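Local coordinates for protein glycoside hydrolase family 81 (Clostridium thermocellum, PDB 6FOP) that probably hydrolyses beta-1,3-glucans such as laminarin, as a glucanase of the cellulosome-producing bacterium, deposited here as an engineered single-site mutant, at residues W232-T237 against D669-S674; E238-T243 against V299-G304; Q502-W507 against I521-T526. All blocks are in the same frame, centred on the assembly; numbering follows the deposited sequence. Where two conformers were deposited one is given.

Contact 1 (W232-T237 against D669-S674); sequences WSYNET and DTPLYS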
# COMPACT_ATOMS: atom_id res chain seq x y z
N TRP A 232 8.41 -0.37 -13.17
CA TRP A 232 7.06 -0.52 -13.75
C TRP A 232 6.96 0.14 -15.11
O TRP A 232 7.72 1.05 -15.43
CB TRP A 232 5.98 0.04 -12.82
CG TRP A 232 6.17 1.45 -12.44
CD1 TRP A 232 5.76 2.56 -13.15
CD2 TRP A 232 6.82 1.94 -11.27
NE1 TRP A 232 6.11 3.68 -12.48
CE2 TRP A 232 6.77 3.35 -11.32
CE3 TRP A 232 7.44 1.32 -10.17
CZ2 TRP A 232 7.33 4.15 -10.33
CZ3 TRP A 232 7.97 2.12 -9.19
CH2 TRP A 232 7.92 3.51 -9.28
N SER A 233 5.97 -0.33 -15.87
CA SER A 233 5.67 0.24 -17.17
C SER A 233 4.18 0.16 -17.48
O SER A 233 3.60 -0.93 -17.39
CB SER A 233 6.48 -0.49 -18.25
OG SER A 233 6.17 0.02 -19.53
N TYR A 234 3.58 1.30 -17.83
CA TYR A 234 2.21 1.35 -18.32
C TYR A 234 2.30 1.32 -19.84
O TYR A 234 2.98 2.17 -20.45
CB TYR A 234 1.55 2.65 -17.88
CG TYR A 234 0.22 2.98 -18.54
CD1 TYR A 234 -0.83 2.08 -18.58
CD2 TYR A 234 0.04 4.22 -19.16
CE1 TYR A 234 -2.06 2.41 -19.16
CE2 TYR A 234 -1.16 4.57 -19.74
CZ TYR A 234 -2.20 3.67 -19.77
OH TYR A 234 -3.40 4.08 -20.35
N ASN A 235 1.62 0.36 -20.44
CA ASN A 235 1.47 0.26 -21.89
C ASN A 235 0.12 0.80 -22.29
O ASN A 235 -0.90 0.16 -22.09
CB ASN A 235 1.63 -1.18 -22.35
CG ASN A 235 1.68 -1.30 -23.85
OD1 ASN A 235 1.00 -0.57 -24.56
ND2 ASN A 235 2.48 -2.22 -24.36
N GLU A 236 0.13 2.02 -22.82
CA GLU A 236 -1.13 2.70 -23.13
C GLU A 236 -1.93 2.00 -24.22
O GLU A 236 -3.17 1.99 -24.16
CB GLU A 236 -0.89 4.15 -23.52
CG GLU A 236 -2.18 4.98 -23.63
CD GLU A 236 -1.90 6.40 -24.00
OE1 GLU A 236 -0.71 6.78 -24.04
OE2 GLU A 236 -2.84 7.14 -24.29
N THR A 237 -1.24 1.45 -25.20
CA THR A 237 -1.87 0.74 -26.28
C THR A 237 -2.60 -0.50 -25.78
O THR A 237 -3.76 -0.73 -26.13
CB THR A 237 -0.83 0.37 -27.36
OG1 THR A 237 -0.23 1.58 -27.86
CG2 THR A 237 -1.48 -0.40 -28.50
N ASP A 669 -7.34 2.07 -25.29
CA ASP A 669 -6.00 2.62 -25.51
C ASP A 669 -5.84 4.09 -25.05
O ASP A 669 -5.26 4.93 -25.74
CB ASP A 669 -5.55 2.43 -26.96
CG ASP A 669 -6.39 3.18 -27.98
OD1 ASP A 669 -7.41 3.82 -27.61
OD2 ASP A 669 -6.03 3.07 -29.17
N THR A 670 -6.37 4.38 -23.86
CA THR A 670 -6.30 5.72 -23.28
C THR A 670 -6.32 5.59 -21.76
O THR A 670 -6.81 4.59 -21.25
CB THR A 670 -7.46 6.60 -23.83
OG1 THR A 670 -7.12 7.98 -23.74
CG2 THR A 670 -8.76 6.32 -23.12
N PRO A 671 -5.83 6.62 -21.02
CA PRO A 671 -5.77 6.41 -19.56
C PRO A 671 -7.08 6.69 -18.83
O PRO A 671 -7.30 6.11 -17.78
CB PRO A 671 -4.70 7.39 -19.08
CG PRO A 671 -4.26 8.17 -20.25
CD PRO A 671 -4.89 7.65 -21.50
N LEU A 672 -7.93 7.58 -19.35
CA LEU A 672 -9.13 8.02 -18.61
C LEU A 672 -10.36 7.54 -19.37
O LEU A 672 -10.78 8.15 -20.35
CB LEU A 672 -9.12 9.52 -18.40
CG LEU A 672 -7.86 10.12 -17.75
CD1 LEU A 672 -8.01 11.64 -17.63
CD2 LEU A 672 -7.56 9.48 -16.42
N TYR A 673 -10.91 6.43 -18.92
CA TYR A 673 -12.10 5.84 -19.51
C TYR A 673 -12.78 4.95 -18.48
O TYR A 673 -12.19 4.60 -17.46
CB TYR A 673 -11.78 5.03 -20.77
CG TYR A 673 -11.03 3.74 -20.51
CD1 TYR A 673 -9.64 3.72 -20.38
CD2 TYR A 673 -11.70 2.53 -20.47
CE1 TYR A 673 -8.95 2.52 -20.17
CE2 TYR A 673 -11.04 1.34 -20.27
CZ TYR A 673 -9.67 1.33 -20.15
OH TYR A 673 -9.05 0.10 -19.99
N SER A 674 -14.02 4.58 -18.78
CA SER A 674 -14.69 3.45 -18.13
C SER A 674 -15.80 2.93 -19.04
O SER A 674 -16.38 3.71 -19.84
CB SER A 674 -15.24 3.78 -16.73
OG SER A 674 -14.19 3.96 -15.79
O HOH W 1 -5.05 8.24 -25.52
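Glu-236 OE2 and Thr-670 OG1 share one water molecule, hydrogen-bonded to both, 2.8 Å from Glu-236 OE2 and 2.7 Å from Thr-670 OG1. That bridge joins two parts of the fold: the turn of the beta hairpin made by strands 223-235 and 240-251, and the loop that leads into strand 673-678 of the small antiparallel C-terminal sheet. There is no direct hydrogen bond between the segments. Glu-236 reaches across because CG sits anti to the backbone N (chi1 -170°) and the chain beyond it is stretched out; the carboxylate then slants over Pro-671, with OE2 3.5 Å from CD. Behind it the backbones meet more closely, where Asp-669 CA directs its hydrogen at Glu-236 O, 3.2 Å away with an angle of 141° at the hydrogen. Asp-669 CB lies 3.7 Å from both Glu-236 O and Thr-237 O. The carboxylate of Asp-669 turns from the hairpin, and its OD1 takes a hydrogen bond from Thr-697 N. Tyr-234 adds a second contact, made by its phenol oxygen. Its side chain packs against helix 514-534, touching Arg-517 and Ile-521; Pro-671 rests on Arg-517 too. One face of the Tyr-234 ring is covered by Glu-236 CA, 3.6 Å above the plane and off toward the rim, while OH ends 3.4 Å from Pro-671 CA.

Contact 2 (E238-T243 against V299-G304); sequences ESTLTT and VYRYHG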
# COMPACT_ATOMS: atom_id res chain seq x y z
N GLU A 238 -1.95 -1.25 -24.88
CA GLU A 238 -2.49 -2.52 -24.36
C GLU A 238 -3.30 -2.40 -23.07
O GLU A 238 -3.91 -3.37 -22.63
CB GLU A 238 -1.34 -3.55 -24.22
CG GLU A 238 -0.72 -3.89 -25.58
CD GLU A 238 0.21 -5.10 -25.60
OE1 GLU A 238 0.32 -5.86 -24.61
OE2 GLU A 238 0.85 -5.30 -26.66
N SER A 239 -3.30 -1.22 -22.45
CA SER A 239 -3.97 -1.00 -21.17
C SER A 239 -3.49 -1.99 -20.10
O SER A 239 -4.28 -2.54 -19.35
CB SER A 239 -5.51 -1.02 -21.32
OG SER A 239 -6.14 -0.35 -20.24
N THR A 240 -2.17 -2.15 -20.01
CA THR A 240 -1.56 -3.05 -19.03
C THR A 240 -0.54 -2.31 -18.18
O THR A 240 0.02 -1.30 -18.59
CB THR A 240 -0.83 -4.24 -19.69
OG1 THR A 240 0.17 -3.73 -20.59
CG2 THR A 240 -1.80 -5.12 -20.41
N LEU A 241 -0.31 -2.86 -17.00
CA LEU A 241 0.70 -2.36 -16.08
C LEU A 241 1.62 -3.53 -15.71
O LEU A 241 1.17 -4.51 -15.12
CB LEU A 241 0.01 -1.76 -14.86
CG LEU A 241 0.79 -0.95 -13.84
CD1 LEU A 241 1.59 -1.87 -12.96
CD2 LEU A 241 1.68 0.09 -14.49
N THR A 242 2.88 -3.42 -16.13
CA THR A 242 3.89 -4.42 -15.89
C THR A 242 4.82 -3.98 -14.78
O THR A 242 5.27 -2.83 -14.77
CB THR A 242 4.70 -4.64 -17.17
OG1 THR A 242 3.83 -5.13 -18.19
CG2 THR A 242 5.82 -5.66 -16.94
N THR A 243 5.08 -4.88 -13.84
CA THR A 243 6.05 -4.63 -12.77
C THR A 243 7.11 -5.73 -12.81
O THR A 243 6.75 -6.91 -12.89
CB THR A 243 5.40 -4.65 -11.38
OG1 THR A 243 4.26 -3.77 -11.39
CG2 THR A 243 6.39 -4.18 -10.31
N VAL A 299 1.88 -8.77 -14.58
CA VAL A 299 1.21 -7.91 -15.57
C VAL A 299 -0.27 -7.89 -15.21
O VAL A 299 -0.92 -8.94 -15.15
CB VAL A 299 1.40 -8.40 -17.03
CG1 VAL A 299 0.74 -7.41 -17.99
CG2 VAL A 299 2.89 -8.51 -17.37
N TYR A 300 -0.79 -6.69 -14.95
CA TYR A 300 -2.20 -6.50 -14.66
C TYR A 300 -2.85 -5.71 -15.77
O TYR A 300 -2.25 -4.84 -16.35
CB TYR A 300 -2.33 -5.74 -13.35
CG TYR A 300 -1.65 -6.37 -12.15
CD1 TYR A 300 -1.81 -7.71 -11.83
CD2 TYR A 300 -0.90 -5.59 -11.28
CE1 TYR A 300 -1.18 -8.28 -10.71
CE2 TYR A 300 -0.28 -6.14 -10.16
CZ TYR A 300 -0.44 -7.47 -9.87
OH TYR A 300 0.19 -7.98 -8.76
N ARG A 301 -4.13 -5.94 -15.98
CA ARG A 301 -4.93 -5.08 -16.85
C ARG A 301 -5.43 -3.88 -16.04
O ARG A 301 -5.99 -4.01 -14.95
CB ARG A 301 -6.10 -5.86 -17.44
CG ARG A 301 -5.65 -6.91 -18.43
CD ARG A 301 -6.78 -7.39 -19.33
NE ARG A 301 -6.45 -8.65 -20.00
CZ ARG A 301 -5.65 -8.76 -21.06
NH1 ARG A 301 -5.08 -7.69 -21.61
NH2 ARG A 301 -5.42 -9.97 -21.57
N TYR A 302 -5.20 -2.70 -16.61
CA TYR A 302 -5.72 -1.45 -16.10
C TYR A 302 -7.04 -1.18 -16.81
O TYR A 302 -7.14 -1.37 -18.02
CB TYR A 302 -4.72 -0.36 -16.44
CG TYR A 302 -5.18 1.07 -16.18
CD1 TYR A 302 -5.39 1.54 -14.89
CD2 TYR A 302 -5.33 1.95 -17.24
CE1 TYR A 302 -5.75 2.85 -14.64
CE2 TYR A 302 -5.69 3.27 -17.01
CZ TYR A 302 -5.89 3.72 -15.71
OH TYR A 302 -6.24 5.03 -15.48
N HIS A 303 -8.06 -0.78 -16.06
CA HIS A 303 -9.41 -0.61 -16.60
C HIS A 303 -9.86 0.83 -16.72
O HIS A 303 -11.06 1.08 -16.94
CB HIS A 303 -10.41 -1.40 -15.76
CG HIS A 303 -10.14 -2.86 -15.78
ND1 HIS A 303 -10.63 -3.68 -16.77
CD2 HIS A 303 -9.38 -3.65 -14.98
CE1 HIS A 303 -10.19 -4.92 -16.57
NE2 HIS A 303 -9.44 -4.92 -15.48
N GLY A 304 -8.94 1.77 -16.57
CA GLY A 304 -9.24 3.19 -16.69
C GLY A 304 -9.78 3.74 -15.39
O GLY A 304 -10.33 3.00 -14.55
O HOH W 2 -5.93 -5.01 -21.69
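Backbone hydrogen bonds pin strand 240-243 to strand 299-301. Leu-241 and Tyr-300 form the hydrogen-bonded antiparallel pair, Leu-241 N giving to Tyr-300 O at 2.8 Å and Tyr-300 N to Leu-241 O at 2.9 Å. Just past the strand ends, Tyr-302 N donates to Ser-239 O at 2.9 Å. A side-chain bond runs back beside it: Ser-239 OG, held anti to its own backbone N, gives its proton to Tyr-302 O at 2.6 Å, coming from above the carbonyl plane. The same OG is also hydrogen-bonded to Tyr-673 OH, which ties this corner to the C-terminal region.

Van der Waals contacts lie on the face carrying Thr-240, Thr-242, Val-299 and Arg-301. Val-299 CG1 reaches Thr-240 CB at 3.9 Å, and its CG2 lies alongside Thr-242, 3.6 Å from OG1. The other face, with Leu-241 and Tyr-300, turns to helix 514-534. Water bridging adds a last link, one molecule donating to Glu-238 O and accepting from Arg-301 NH1, each at 2.8 Å.

Ser-239, with positive phi (55°), and Thr-240 both face Asn-235, a G1 beta bulge at the turn of a hairpin in a three-stranded antiparallel sheet.

Contact 3 (Q502-W507 against I521-T526); sequences QAIILW and IYLYTT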
# COMPACT_ATOMS: atom_id res chain seq x y z
N GLN A 502 -5.36 7.40 -7.37
CA GLN A 502 -6.18 7.94 -8.48
C GLN A 502 -5.93 9.41 -8.70
O GLN A 502 -5.90 9.88 -9.83
CB GLN A 502 -7.66 7.59 -8.32
CG GLN A 502 -8.40 8.31 -7.19
CD GLN A 502 -9.03 9.61 -7.59
OE1 GLN A 502 -9.41 9.81 -8.74
NE2 GLN A 502 -9.18 10.49 -6.61
N ALA A 503 -5.76 10.15 -7.61
CA ALA A 503 -5.45 11.57 -7.74
C ALA A 503 -4.14 11.80 -8.48
O ALA A 503 -4.02 12.74 -9.25
CB ALA A 503 -5.41 12.24 -6.37
N ILE A 504 -3.12 10.96 -8.20
CA ILE A 504 -1.84 11.04 -8.91
C ILE A 504 -2.01 10.76 -10.41
O ILE A 504 -1.43 11.46 -11.26
CB ILE A 504 -0.81 10.11 -8.26
CG1 ILE A 504 -0.43 10.64 -6.88
CG2 ILE A 504 0.44 10.02 -9.11
CD1 ILE A 504 0.49 9.74 -6.09
N ILE A 505 -2.84 9.78 -10.76
CA ILE A 505 -3.13 9.52 -12.18
C ILE A 505 -3.70 10.79 -12.83
O ILE A 505 -3.25 11.24 -13.89
CB ILE A 505 -4.13 8.36 -12.38
CG1 ILE A 505 -3.57 7.04 -11.83
CG2 ILE A 505 -4.52 8.21 -13.84
CD1 ILE A 505 -4.53 5.88 -11.87
N LEU A 506 -4.72 11.35 -12.18
CA LEU A 506 -5.37 12.54 -12.74
C LEU A 506 -4.43 13.71 -12.83
O LEU A 506 -4.44 14.42 -13.85
CB LEU A 506 -6.60 12.94 -11.92
CG LEU A 506 -7.79 11.99 -11.85
CD1 LEU A 506 -8.90 12.53 -10.93
CD2 LEU A 506 -8.32 11.68 -13.25
N TRP A 507 -3.62 13.94 -11.80
CA TRP A 507 -2.65 15.03 -11.85
C TRP A 507 -1.66 14.87 -12.99
O TRP A 507 -1.39 15.80 -13.74
CB TRP A 507 -1.89 15.12 -10.51
CG TRP A 507 -0.84 16.16 -10.52
CD1 TRP A 507 0.49 15.98 -10.77
CD2 TRP A 507 -1.01 17.56 -10.33
NE1 TRP A 507 1.16 17.18 -10.74
CE2 TRP A 507 0.26 18.17 -10.49
CE3 TRP A 507 -2.11 18.38 -10.04
CZ2 TRP A 507 0.46 19.54 -10.33
CZ3 TRP A 507 -1.91 19.73 -9.91
CH2 TRP A 507 -0.63 20.30 -10.05
N ILE A 521 -0.72 5.00 -12.06
CA ILE A 521 -1.28 3.78 -12.63
C ILE A 521 -0.68 2.56 -11.95
O ILE A 521 -1.39 1.61 -11.61
CB ILE A 521 -1.19 3.76 -14.16
CG1 ILE A 521 -2.05 4.89 -14.73
CG2 ILE A 521 -1.59 2.39 -14.72
CD1 ILE A 521 -1.91 5.10 -16.22
N TYR A 522 0.62 2.58 -11.75
CA TYR A 522 1.32 1.52 -11.01
C TYR A 522 0.74 1.31 -9.61
O TYR A 522 0.36 0.19 -9.19
CB TYR A 522 2.83 1.84 -10.96
CG TYR A 522 3.63 1.12 -9.88
CD1 TYR A 522 3.88 -0.25 -9.97
CD2 TYR A 522 4.08 1.78 -8.75
CE1 TYR A 522 4.59 -0.92 -8.98
CE2 TYR A 522 4.78 1.10 -7.76
CZ TYR A 522 5.03 -0.23 -7.88
OH TYR A 522 5.71 -0.89 -6.88
N LEU A 523 0.67 2.41 -8.85
CA LEU A 523 0.16 2.32 -7.48
C LEU A 523 -1.29 1.88 -7.42
O LEU A 523 -1.65 1.00 -6.63
CB LEU A 523 0.35 3.66 -6.76
CG LEU A 523 1.80 4.13 -6.61
CD1 LEU A 523 1.86 5.60 -6.20
CD2 LEU A 523 2.54 3.27 -5.58
N TYR A 524 -2.12 2.54 -8.20
CA TYR A 524 -3.54 2.27 -8.22
C TYR A 524 -3.85 0.83 -8.61
O TYR A 524 -4.58 0.11 -7.92
CB TYR A 524 -4.22 3.24 -9.21
CG TYR A 524 -5.69 2.99 -9.44
CD1 TYR A 524 -6.66 3.51 -8.59
CD2 TYR A 524 -6.11 2.21 -10.50
CE1 TYR A 524 -8.01 3.25 -8.81
CE2 TYR A 524 -7.46 1.98 -10.73
CZ TYR A 524 -8.40 2.49 -9.88
OH TYR A 524 -9.73 2.23 -10.12
N THR A 525 -3.30 0.40 -9.74
CA THR A 525 -3.59 -0.92 -10.25
C THR A 525 -3.13 -2.00 -9.28
O THR A 525 -3.84 -2.97 -9.01
CB THR A 525 -2.96 -1.08 -11.65
OG1 THR A 525 -3.42 -0.01 -12.51
CG2 THR A 525 -3.33 -2.40 -12.26
N THR A 526 -1.92 -1.81 -8.74
CA THR A 526 -1.38 -2.83 -7.85
C THR A 526 -2.17 -2.87 -6.52
O THR A 526 -2.56 -3.95 -6.07
CB THR A 526 0.09 -2.59 -7.58
OG1 THR A 526 0.81 -2.53 -8.82
CG2 THR A 526 0.66 -3.74 -6.74
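With chi1 at -62° and chi2 at 175°, Ile-505 swings CG1 anti to its carbonyl carbon and stretches CD1 straight on toward Ile-521 and Tyr-524. Tyr-524 answers with CG anti to its backbone N, which stands the ring up beside the neighbouring helix. The two segments belong to helices 494-511 and 514-534, an antiparallel helical hairpin joined by a very short link, as expected of the (alpha/alpha)6 barrel of this glycoside hydrolase family. Their axes come within 8.6 Å at 148° between directions. Ile-505 makes the closest contacts. Its CG1 presses against the backbone at Ile-521 N (3.5 Å), and CD1 touches Ile-521 CG1 at 3.9 Å and Tyr-524 CB at 3.8 Å, crossing both side chains at roughly a right angle. Nearby, Gln-502 CB meets Tyr-524 CD1 at 4.2 Å; the ring's OH carries on past the contact to hydrogen-bond Ala-584 O. Further along, Ile-504 CD1 and Leu-523 CD1 come within 4.4 Å of each other, both side chains also packing on helix 440-455. All six touching residues are buried, and no hydrogen bond crosses. Within helix 514-534, Thr-526 OG1 gives its proton to Tyr-522 O at 2.8 Å, from the face of that carbonyl opposite to the one Thr-526 N uses.

In the fold
From the N terminus, strands 223-235 and 240-251 form a hairpin, and contact 2 closes a loop of some 55 residues when strand 295-301 joins it as third strand. The chain then enters the helical domain, where contact 3 closes a short loop between consecutive helices. Contact 1 comes last, bringing residues 669-674 back to the hairpin turn over more than 430 residues; contacts 2 and 3, in series, both nest inside it. The three adjoin in space: Tyr-302 OH bonds to Pro-671 O, Tyr-522 stacks on Trp-232, Leu-241 packs on Tyr-522, and Leu-672 touches Leu-506. Sheet, helical domain and C-terminal sheet are thereby tied together.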